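Cell wall surface anchor family protein (Streptococcus pneumoniae, PDB 4OQ1) is an ancillary pilin of the pneumococcus, built with CnaB-type domains, that probably attaches the base of the pilus to the cell wall. Local coordinates at residues Phe168-Val173 with Tyr218-Val223; Val260-Val265 with Gly306-Glu311; Met277-Lys282 with Glu297-Ser302. The protein carries 3 engineered substitutions. All blocks are in the same frame, centred on the assembly; numbering follows the deposited sequence.

Contact 1 (Phe168-Val173 with Tyr218-Val223); sequences FKLVSV and YRFKEV
Leu170 holds its CD1 methyl over the ring of Phe220, 3.9 Å from the ring centroid and only 9° off the normal, so this CH-pi contact is close to centred. The leucine's CG lies anti to its backbone N (chi1 178°), which lets its end, CD1, come nearer the partner strand than its CB does. The same CD1 comes within 4.1 Å of Tyr218 CB and thus serves both aromatic residues.

Next along, Phe168 brings its CB to the edge of the Phe220 ring, while one face of its own ring is crossed by Glu222. There CG of Glu222 sits 4.3 Å from the Phe168 centroid and CB of Glu222 is 3.6 Å from Phe168 CE2; the ring and carboxylate planes stand 39° apart. Leu153 of strand 150-157 packs on both phenylalanines.

The opposite face of the sheet mixes methyls with charge. Val171 CG2 rests on Arg219 CB at 3.6 Å, and Val173 CG2 lies 3.7 Å above the plane of the Arg219 guanidinium, over its centre. Salt bridges to Asp237 and Asp176 and a hydrogen bond to Ser178 hold that group, so the valine methyl covers a group whose nitrogens are already held by other partners.

Paired backbone bonds join Lys169 with Lys221 and Val171 with Arg219, placing the segments in a regular antiparallel register. The run from Tyr218 to Glu222 fits the E-box of CnaB domains, and the approach of Glu222 to Lys155 is consistent with the glutamate's usual place beside an isopeptide bond in this prealbumin-like fold.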
loop_
_atom_site.group_PDB
_atom_site.type_symbol
_atom_site.label_atom_id
_atom_site.label_comp_id
_atom_site.label_asym_id
_atom_site.label_seq_id
_atom_site.Cartn_x
_atom_site.Cartn_y
_atom_site.Cartn_z
ATOM N N PHE A 168 -4.561 -3.032 -3.734
ATOM C CA PHE A 168 -5.502 -2.671 -2.622
ATOM C C PHE A 168 -5.123 -1.293 -2.085
ATOM O O PHE A 168 -3.979 -0.854 -2.172
ATOM C CB PHE A 168 -5.415 -3.690 -1.509
ATOM C CG PHE A 168 -6.054 -5.003 -1.832
ATOM C CD1 PHE A 168 -5.398 -5.957 -2.451
ATOM C CD2 PHE A 168 -7.337 -5.288 -1.418
ATOM C CE1 PHE A 168 -5.990 -7.207 -2.695
ATOM C CE2 PHE A 168 -7.970 -6.497 -1.699
ATOM C CZ PHE A 168 -7.276 -7.476 -2.316
ATOM N N LYS A 169 -6.116 -0.542 -1.607
ATOM C CA LYS A 169 -5.789 0.571 -0.727
ATOM C C LYS A 169 -6.253 0.222 0.653
ATOM O O LYS A 169 -7.200 -0.567 0.892
ATOM C CB LYS A 169 -6.448 1.890 -1.201
ATOM C CG LYS A 169 -5.835 2.456 -2.456
ATOM C CD LYS A 169 -6.506 3.777 -2.833
ATOM C CE LYS A 169 -6.213 4.311 -4.225
ATOM N NZ LYS A 169 -4.766 4.517 -4.539
ATOM N N LEU A 170 -5.502 0.725 1.625
ATOM C CA LEU A 170 -5.758 0.535 3.030
ATOM C C LEU A 170 -6.321 1.820 3.655
ATOM O O LEU A 170 -5.727 2.846 3.584
ATOM C CB LEU A 170 -4.463 0.218 3.659
ATOM C CG LEU A 170 -4.429 0.015 5.158
ATOM C CD1 LEU A 170 -5.283 -1.198 5.495
ATOM C CD2 LEU A 170 -2.961 -0.216 5.590
ATOM N N VAL A 171 -7.470 1.712 4.289
ATOM C CA VAL A 171 -8.123 2.769 4.958
ATOM C C VAL A 171 -8.493 2.327 6.408
ATOM O O VAL A 171 -8.645 1.145 6.697
ATOM C CB VAL A 171 -9.434 3.190 4.266
ATOM C CG1 VAL A 171 -9.151 3.558 2.829
ATOM C CG2 VAL A 171 -10.524 2.116 4.401
ATOM N N SER A 172 -8.480 3.271 7.330
ATOM C CA SER A 172 -8.885 3.012 8.711
ATOM C C SER A 172 -10.378 3.272 8.698
ATOM O O SER A 172 -10.891 3.957 7.831
ATOM C CB SER A 172 -8.197 3.966 9.700
ATOM O OG SER A 172 -8.453 5.317 9.343
ATOM N N VAL A 173 -11.021 2.743 9.702
ATOM C CA VAL A 173 -12.439 2.746 9.850
ATOM C C VAL A 173 -12.839 3.314 11.223
ATOM O O VAL A 173 -12.346 2.859 12.254
ATOM C CB VAL A 173 -12.959 1.319 9.806
ATOM C CG1 VAL A 173 -14.450 1.282 10.203
ATOM C CG2 VAL A 173 -12.752 0.731 8.454
ATOM N N TYR A 218 -9.586 -1.584 10.388
ATOM C CA TYR A 218 -9.052 -1.254 9.052
ATOM C C TYR A 218 -9.889 -1.981 7.979
ATOM O O TYR A 218 -10.582 -2.926 8.268
ATOM C CB TYR A 218 -7.534 -1.645 8.908
ATOM C CG TYR A 218 -6.665 -0.824 9.810
ATOM C CD1 TYR A 218 -6.391 -1.279 11.099
ATOM C CD2 TYR A 218 -6.202 0.424 9.429
ATOM C CE1 TYR A 218 -5.645 -0.531 11.958
ATOM C CE2 TYR A 218 -5.476 1.234 10.301
ATOM C CZ TYR A 218 -5.171 0.732 11.576
ATOM O OH TYR A 218 -4.374 1.490 12.444
ATOM N N ARG A 219 -9.675 -1.552 6.733
ATOM C CA ARG A 219 -10.335 -2.129 5.563
ATOM C C ARG A 219 -9.342 -2.087 4.389
ATOM O O ARG A 219 -8.739 -1.030 4.114
ATOM C CB ARG A 219 -11.484 -1.240 5.328
ATOM C CG ARG A 219 -12.429 -1.542 4.235
ATOM C CD ARG A 219 -13.631 -0.628 4.562
ATOM N NE ARG A 219 -14.531 -1.057 5.632
ATOM C CZ ARG A 219 -15.526 -0.289 6.102
ATOM N NH1 ARG A 219 -15.666 0.943 5.697
ATOM N NH2 ARG A 219 -16.330 -0.690 7.053
ATOM N N PHE A 220 -9.173 -3.254 3.744
ATOM C CA PHE A 220 -8.437 -3.349 2.513
ATOM C C PHE A 220 -9.450 -3.298 1.325
ATOM O O PHE A 220 -10.348 -4.131 1.262
ATOM C CB PHE A 220 -7.627 -4.639 2.462
ATOM C CG PHE A 220 -6.408 -4.638 3.256
ATOM C CD1 PHE A 220 -5.184 -4.398 2.662
ATOM C CD2 PHE A 220 -6.421 -5.063 4.590
ATOM C CE1 PHE A 220 -4.013 -4.452 3.411
ATOM C CE2 PHE A 220 -5.237 -5.142 5.322
ATOM C CZ PHE A 220 -4.048 -4.821 4.732
ATOM N N LYS A 221 -9.338 -2.279 0.458
ATOM C CA LYS A 221 -10.216 -2.114 -0.666
ATOM C C LYS A 221 -9.593 -2.490 -1.941
ATOM O O LYS A 221 -8.514 -2.016 -2.261
ATOM C CB LYS A 221 -10.693 -0.654 -0.781
ATOM C CG LYS A 221 -11.094 -0.015 0.506
ATOM C CD LYS A 221 -11.502 1.432 0.257
ATOM C CE LYS A 221 -12.756 1.608 -0.568
ATOM N NZ LYS A 221 -13.900 1.161 0.267
ATOM N N GLU A 222 -10.245 -3.381 -2.689
ATOM C CA GLU A 222 -9.623 -3.936 -3.922
ATOM C C GLU A 222 -9.800 -3.008 -5.135
ATOM O O GLU A 222 -10.607 -3.275 -6.031
ATOM C CB GLU A 222 -10.171 -5.321 -4.232
ATOM C CG GLU A 222 -9.435 -5.998 -5.339
ATOM C CD GLU A 222 -9.753 -7.498 -5.459
ATOM O OE1 GLU A 222 -10.423 -8.051 -4.596
ATOM O OE2 GLU A 222 -9.363 -8.067 -6.500
ATOM N N VAL A 223 -9.018 -1.951 -5.176
ATOM C CA VAL A 223 -9.140 -0.913 -6.167
ATOM C C VAL A 223 -8.615 -1.304 -7.516
ATOM O O VAL A 223 -9.074 -0.748 -8.497
ATOM C CB VAL A 223 -8.450 0.422 -5.711
ATOM C CG1 VAL A 223 -9.242 0.987 -4.559
ATOM C CG2 VAL A 223 -6.949 0.211 -5.422
#

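Contact 2 (Val260-Val265 with Gly306-Glu311); sequences VDFMKV and GRFRVE
Val260 pairs with Val310 and Phe262 with Phe308 as hydrogen-bonded pairs of an antiparallel arrangement, the axes of the short segments running at 152°, and Lys264 N adds a further bond to Gly306 O.

Aromatic packing dominates the face bearing the phenylalanines. CB of Phe262 stands over the Phe308 ring, 3.5 Å from its centroid, and the two rings, nearly parallel with planes 15° apart, are slid so far that they barely overlap. Phe308 reaches this place because its CG sits between the backbone N and carbonyl carbon (chi1 62°), which brings the ring under Phe262 CB. Lys264 CB touches the edge of the same ring, and Val310 CG1 approaches the edge of Phe262. Beyond the pair, Phe338 meets Phe262 edge-to-face.

On the other face Asp261 gathers charge. It runs alongside Arg309, pointing the same way, and its OD1 lies 3.0 Å from Arg309 NE in a salt bridge whose hydrogen bond is weak. Arg309 NH2 then turns to Glu311 OE1 at 2.6 Å, meeting that oxygen from above the carboxylate plane. Arg307, folded at chi2 and chi3, is a more distant partner: its NH2 is 3.7 Å from Asp261 OD1, a long salt bridge. A water bridges the two, accepting from Arg307 NE at 2.8 Å and donating to both Asp261 OD1 and Phe308 O.

The chemistry has a covalent conclusion. NZ of the buried Lys264 is joined to CG of Asn354, the intramolecular isopeptide bond characteristic of CnaB domains. Such a link removes the lysine's charge from the interior and ties strand 260-266 to strand 350-354, which would be expected to resist unfolding when the pilus is pulled.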
loop_
_atom_site.group_PDB
_atom_site.type_symbol
_atom_site.label_atom_id
_atom_site.label_comp_id
_atom_site.label_asym_id
_atom_site.label_seq_id
_atom_site.Cartn_x
_atom_site.Cartn_y
_atom_site.Cartn_z
ATOM N N VAL A 260 -17.771 -13.837 -29.738
ATOM C CA VAL A 260 -19.061 -13.525 -30.352
ATOM C C VAL A 260 -18.795 -13.079 -31.775
ATOM O O VAL A 260 -17.914 -12.290 -32.041
ATOM C CB VAL A 260 -19.880 -12.447 -29.626
ATOM C CG1 VAL A 260 -21.269 -12.278 -30.256
ATOM C CG2 VAL A 260 -20.036 -12.809 -28.184
ATOM N N ASP A 261 -19.581 -13.624 -32.678
ATOM C CA ASP A 261 -19.508 -13.281 -34.116
ATOM C C ASP A 261 -20.665 -12.407 -34.394
ATOM O O ASP A 261 -21.773 -12.723 -34.012
ATOM C CB ASP A 261 -19.701 -14.529 -34.930
ATOM C CG ASP A 261 -18.448 -15.367 -34.986
ATOM O OD1 ASP A 261 -17.338 -14.820 -35.245
ATOM O OD2 ASP A 261 -18.581 -16.590 -34.746
ATOM N N PHE A 262 -20.401 -11.345 -35.105
ATOM C CA PHE A 262 -21.431 -10.439 -35.536
ATOM C C PHE A 262 -21.508 -10.314 -37.091
ATOM O O PHE A 262 -20.510 -10.465 -37.834
ATOM C CB PHE A 262 -21.207 -9.022 -34.950
ATOM C CG PHE A 262 -21.227 -8.963 -33.448
ATOM C CD1 PHE A 262 -22.453 -8.776 -32.787
ATOM C CD2 PHE A 262 -20.076 -8.940 -32.786
ATOM C CE1 PHE A 262 -22.511 -8.727 -31.443
ATOM C CE2 PHE A 262 -20.111 -8.871 -31.392
ATOM C CZ PHE A 262 -21.347 -8.790 -30.735
ATOM N N MET A 263 -22.695 -9.907 -37.528
ATOM C CA MET A 263 -22.910 -9.470 -38.942
ATOM C C MET A 263 -23.848 -8.255 -39.042
ATOM O O MET A 263 -25.017 -8.262 -38.520
ATOM C CB MET A 263 -23.476 -10.615 -39.789
ATOM C CG MET A 263 -23.388 -10.276 -41.267
ATOM S SD MET A 263 -24.292 -11.432 -42.325
ATOM C CE MET A 263 -24.486 -10.389 -43.736
ATOM N N LYS A 264 -23.325 -7.199 -39.657
ATOM C CA LYS A 264 -24.043 -5.944 -39.808
ATOM C C LYS A 264 -24.783 -5.934 -41.133
ATOM O O LYS A 264 -24.177 -6.025 -42.200
ATOM C CB LYS A 264 -23.077 -4.760 -39.734
ATOM C CG LYS A 264 -23.755 -3.401 -39.801
ATOM C CD LYS A 264 -24.486 -3.085 -38.507
ATOM C CE LYS A 264 -25.132 -1.710 -38.559
ATOM N NZ LYS A 264 -26.412 -1.725 -39.318
ATOM N N VAL A 265 -26.103 -5.831 -41.053
ATOM C CA VAL A 265 -26.947 -5.890 -42.232
ATOM C C VAL A 265 -27.936 -4.786 -42.281
ATOM O O VAL A 265 -28.159 -4.098 -41.306
ATOM C CB VAL A 265 -27.783 -7.161 -42.389
ATOM C CG1 VAL A 265 -26.924 -8.392 -42.363
ATOM C CG2 VAL A 265 -28.839 -7.272 -41.317
ATOM N N GLY A 306 -20.093 -7.715 -44.092
ATOM C CA GLY A 306 -20.865 -7.402 -42.890
ATOM C C GLY A 306 -20.231 -7.880 -41.590
ATOM O O GLY A 306 -20.644 -7.517 -40.531
ATOM N N ARG A 307 -19.240 -8.768 -41.657
ATOM C CA ARG A 307 -18.750 -9.453 -40.459
ATOM C C ARG A 307 -17.685 -8.734 -39.591
ATOM O O ARG A 307 -16.798 -8.033 -40.059
ATOM C CB ARG A 307 -18.145 -10.845 -40.786
ATOM C CG ARG A 307 -19.042 -11.863 -41.413
ATOM C CD ARG A 307 -20.163 -12.277 -40.475
ATOM N NE ARG A 307 -19.672 -13.181 -39.412
ATOM C CZ ARG A 307 -19.694 -14.529 -39.464
ATOM N NH1 ARG A 307 -20.194 -15.205 -40.506
ATOM N NH2 ARG A 307 -19.246 -15.212 -38.439
ATOM N N PHE A 308 -17.808 -9.019 -38.301
ATOM C CA PHE A 308 -16.855 -8.646 -37.298
ATOM C C PHE A 308 -17.069 -9.505 -36.064
ATOM O O PHE A 308 -18.085 -10.175 -35.904
ATOM C CB PHE A 308 -16.906 -7.144 -37.001
ATOM C CG PHE A 308 -18.245 -6.665 -36.453
ATOM C CD1 PHE A 308 -19.305 -6.422 -37.279
ATOM C CD2 PHE A 308 -18.393 -6.410 -35.079
ATOM C CE1 PHE A 308 -20.476 -5.980 -36.748
ATOM C CE2 PHE A 308 -19.607 -5.932 -34.576
ATOM C CZ PHE A 308 -20.595 -5.735 -35.408
ATOM N N ARG A 309 -16.130 -9.391 -35.120
ATOM C CA ARG A 309 -15.970 -10.373 -34.113
ATOM C C ARG A 309 -15.232 -9.789 -32.878
ATOM O O ARG A 309 -14.465 -8.907 -33.023
ATOM C CB ARG A 309 -15.071 -11.441 -34.734
ATOM C CG ARG A 309 -15.075 -12.722 -34.037
ATOM C CD ARG A 309 -14.385 -13.757 -34.923
ATOM N NE ARG A 309 -14.550 -15.035 -34.270
ATOM C CZ ARG A 309 -13.647 -15.591 -33.476
ATOM N NH1 ARG A 309 -13.897 -16.763 -32.905
ATOM N NH2 ARG A 309 -12.485 -14.991 -33.274
ATOM N N VAL A 310 -15.578 -10.303 -31.712
ATOM C CA VAL A 310 -14.812 -10.085 -30.458
ATOM C C VAL A 310 -14.464 -11.487 -29.902
ATOM O O VAL A 310 -15.296 -12.403 -29.872
ATOM C CB VAL A 310 -15.604 -9.280 -29.406
ATOM C CG1 VAL A 310 -16.136 -8.018 -30.018
ATOM C CG2 VAL A 310 -16.780 -10.088 -28.854
ATOM N N GLU A 311 -13.209 -11.641 -29.546
ATOM C CA GLU A 311 -12.736 -12.928 -29.104
ATOM C C GLU A 311 -11.995 -12.830 -27.751
ATOM O O GLU A 311 -11.370 -11.810 -27.426
ATOM C CB GLU A 311 -11.831 -13.521 -30.198
ATOM C CG GLU A 311 -11.139 -14.822 -29.766
ATOM C CD GLU A 311 -10.410 -15.552 -30.900
ATOM O OE1 GLU A 311 -10.252 -14.951 -31.995
ATOM O OE2 GLU A 311 -9.994 -16.733 -30.692
HETATM O O HOH W 1 -17.759 -12.670 -37.497
#

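Contact 3 (Met277-Lys282 with Glu297-Ser302); sequences MFKVMK and EVVVTS
Met277 and Thr301 lie side by side across two antiparallel strands of a CnaB-type beta sandwich, pointing the same way, and the methionine can be followed atom by atom. Its CB starts 3.9 Å from Val300 O. With CG anti to the carbonyl carbon (chi1 -48°), the next step brings the chain against the threonine: CG is 3.5 Å from Thr301 OG1 and also touches the CG2 methyl. SD passes at a longer range, and then the turn at chi3 (68°) swings CE back to 3.7 Å from the same OG1, with Val299 CG1 a looser neighbour. The chain therefore curls round one hydroxyl oxygen by van der Waals contact.

Lys279 continues this face of the sheet. Its aliphatic end lies across Val299, CE near the CG2 methyl, and NZ makes a long salt bridge of 3.6 Å with Glu297 OE1. At that length the pair probably contributes general electrostatic attraction more than a directed bond.

Phe278 and Val300 point to the other face, where the sandwich interior begins. CB of Phe278 is 4.1 Å from Val300 CG2, and the phenylalanine ring goes on to meet the ring of Phe308 and to pack on Leu320. Between Phe278 and Val300 the backbone forms a reciprocal pair of nearly straight hydrogen bonds, and a third runs from Val280 N to Val298 O. Strand 277-284 pairs with 296-301 here, and also with 287-293 and 316-322.

Val280 and Val298 meet obliquely, branch against branch: CG2 of Val280 sits 3.5 Å from CG1 of Val298.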
loop_
_atom_site.group_PDB
_atom_site.type_symbol
_atom_site.label_atom_id
_atom_site.label_comp_id
_atom_site.label_asym_id
_atom_site.label_seq_id
_atom_site.Cartn_x
_atom_site.Cartn_y
_atom_site.Cartn_z
ATOM N N MET A 277 -18.718 1.087 -37.666
ATOM C CA MET A 277 -17.679 1.028 -36.641
ATOM C C MET A 277 -18.226 1.118 -35.248
ATOM O O MET A 277 -19.003 2.031 -34.920
ATOM C CB MET A 277 -16.541 2.080 -36.895
ATOM C CG MET A 277 -15.982 2.112 -38.316
ATOM S SD MET A 277 -14.796 3.472 -38.559
ATOM C CE MET A 277 -13.464 2.898 -37.498
ATOM N N PHE A 278 -17.748 0.225 -34.393
ATOM C CA PHE A 278 -18.087 0.215 -33.023
ATOM C C PHE A 278 -16.919 0.133 -32.057
ATOM O O PHE A 278 -15.888 -0.584 -32.306
ATOM C CB PHE A 278 -19.005 -0.937 -32.684
ATOM C CG PHE A 278 -20.198 -1.087 -33.587
ATOM C CD1 PHE A 278 -21.439 -0.551 -33.213
ATOM C CD2 PHE A 278 -20.113 -1.817 -34.742
ATOM C CE1 PHE A 278 -22.567 -0.760 -34.022
ATOM C CE2 PHE A 278 -21.221 -1.978 -35.576
ATOM C CZ PHE A 278 -22.452 -1.439 -35.185
ATOM N N LYS A 279 -17.099 0.752 -30.905
ATOM C CA LYS A 279 -16.158 0.523 -29.799
ATOM C C LYS A 279 -16.756 -0.388 -28.816
ATOM O O LYS A 279 -17.954 -0.228 -28.470
ATOM C CB LYS A 279 -15.813 1.876 -29.174
ATOM C CG LYS A 279 -14.798 1.844 -28.089
ATOM C CD LYS A 279 -14.401 3.263 -27.693
ATOM C CE LYS A 279 -13.600 4.025 -28.761
ATOM N NZ LYS A 279 -13.241 5.441 -28.360
ATOM N N VAL A 280 -15.985 -1.404 -28.365
ATOM C CA VAL A 280 -16.556 -2.317 -27.414
ATOM C C VAL A 280 -16.440 -1.809 -25.991
ATOM O O VAL A 280 -15.387 -1.434 -25.609
ATOM C CB VAL A 280 -15.884 -3.719 -27.512
ATOM C CG1 VAL A 280 -16.544 -4.612 -26.515
ATOM C CG2 VAL A 280 -15.985 -4.302 -28.934
ATOM N N MET A 281 -17.517 -1.761 -25.232
ATOM C CA MET A 281 -17.512 -1.175 -23.879
ATOM C C MET A 281 -18.171 -2.059 -22.868
ATOM O O MET A 281 -19.020 -2.876 -23.206
ATOM C CB MET A 281 -18.367 0.085 -23.847
ATOM C CG MET A 281 -18.228 0.954 -25.067
ATOM S SD MET A 281 -16.969 2.201 -24.782
ATOM C CE MET A 281 -17.905 3.522 -25.456
ATOM N N LYS A 282 -17.809 -1.847 -21.607
ATOM C CA LYS A 282 -18.539 -2.363 -20.468
ATOM C C LYS A 282 -19.164 -1.213 -19.730
ATOM O O LYS A 282 -18.838 -0.071 -19.980
ATOM C CB LYS A 282 -17.718 -3.260 -19.579
ATOM C CG LYS A 282 -16.382 -2.765 -19.045
ATOM C CD LYS A 282 -15.479 -3.990 -18.769
ATOM C CE LYS A 282 -14.091 -3.628 -18.230
ATOM N NZ LYS A 282 -14.144 -3.330 -16.770
ATOM N N GLU A 297 -7.717 -0.232 -26.632
ATOM C CA GLU A 297 -9.193 -0.257 -26.687
ATOM C C GLU A 297 -9.655 -1.043 -27.922
ATOM O O GLU A 297 -9.018 -1.028 -28.983
ATOM C CB GLU A 297 -9.778 1.149 -26.739
ATOM C CG GLU A 297 -9.412 1.964 -25.531
ATOM C CD GLU A 297 -9.904 3.412 -25.589
ATOM O OE1 GLU A 297 -10.630 3.768 -26.489
ATOM O OE2 GLU A 297 -9.548 4.191 -24.692
ATOM N N VAL A 298 -10.751 -1.764 -27.769
ATOM C CA VAL A 298 -11.240 -2.646 -28.820
ATOM C C VAL A 298 -12.219 -1.899 -29.711
ATOM O O VAL A 298 -13.362 -1.549 -29.275
ATOM C CB VAL A 298 -11.952 -3.829 -28.206
ATOM C CG1 VAL A 298 -12.508 -4.779 -29.269
ATOM C CG2 VAL A 298 -11.058 -4.576 -27.227
ATOM N N VAL A 299 -11.821 -1.717 -30.979
ATOM C CA VAL A 299 -12.712 -1.134 -32.004
ATOM C C VAL A 299 -12.925 -2.184 -33.084
ATOM O O VAL A 299 -11.975 -2.875 -33.522
ATOM C CB VAL A 299 -12.147 0.163 -32.536
ATOM C CG1 VAL A 299 -12.868 0.687 -33.788
ATOM C CG2 VAL A 299 -12.196 1.201 -31.437
ATOM N N VAL A 300 -14.175 -2.362 -33.479
ATOM C CA VAL A 300 -14.462 -3.261 -34.558
ATOM C C VAL A 300 -15.196 -2.569 -35.715
ATOM O O VAL A 300 -15.929 -1.581 -35.546
ATOM C CB VAL A 300 -15.211 -4.477 -34.130
ATOM C CG1 VAL A 300 -14.308 -5.368 -33.316
ATOM C CG2 VAL A 300 -16.492 -4.094 -33.389
ATOM N N THR A 301 -14.919 -3.068 -36.920
ATOM C CA THR A 301 -15.519 -2.453 -38.196
ATOM C C THR A 301 -16.137 -3.585 -39.027
ATOM O O THR A 301 -15.470 -4.597 -39.297
ATOM C CB THR A 301 -14.510 -1.686 -39.107
ATOM O OG1 THR A 301 -13.877 -0.642 -38.378
ATOM C CG2 THR A 301 -15.247 -1.020 -40.338
ATOM N N SER A 302 -17.409 -3.460 -39.363
ATOM C CA SER A 302 -18.099 -4.457 -40.284
ATOM C C SER A 302 -17.332 -4.508 -41.618
ATOM O O SER A 302 -17.021 -3.487 -42.165
ATOM C CB SER A 302 -19.586 -4.153 -40.488
ATOM O OG SER A 302 -19.813 -2.919 -41.171
HETATM O O HOH W 2 -12.961 -0.061 -26.341
#

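In the fold
Contacts 2 and 3 illustrate how the two sheets of one domain share an interior. Their centres are about 11 Å apart and they touch directly: Phe308 CD2 is 3.4 Å from Val300 CG2, and Lys264 CB is 3.6 Å from Ser302 CB, so the lysine of the isopeptide bond is packed by both contacts. The chain runs from 260-266 into 277-284 and from 296-301 into 307-310, passing between sheets each time. Contact 1 belongs to the preceding prealbumin-like domain, its centre about 41 Å from that of contact 2 and about 34 Å from that of contact 3. Its nearest atoms remain about 10 Å from contact 3, in keeping with domains strung in series.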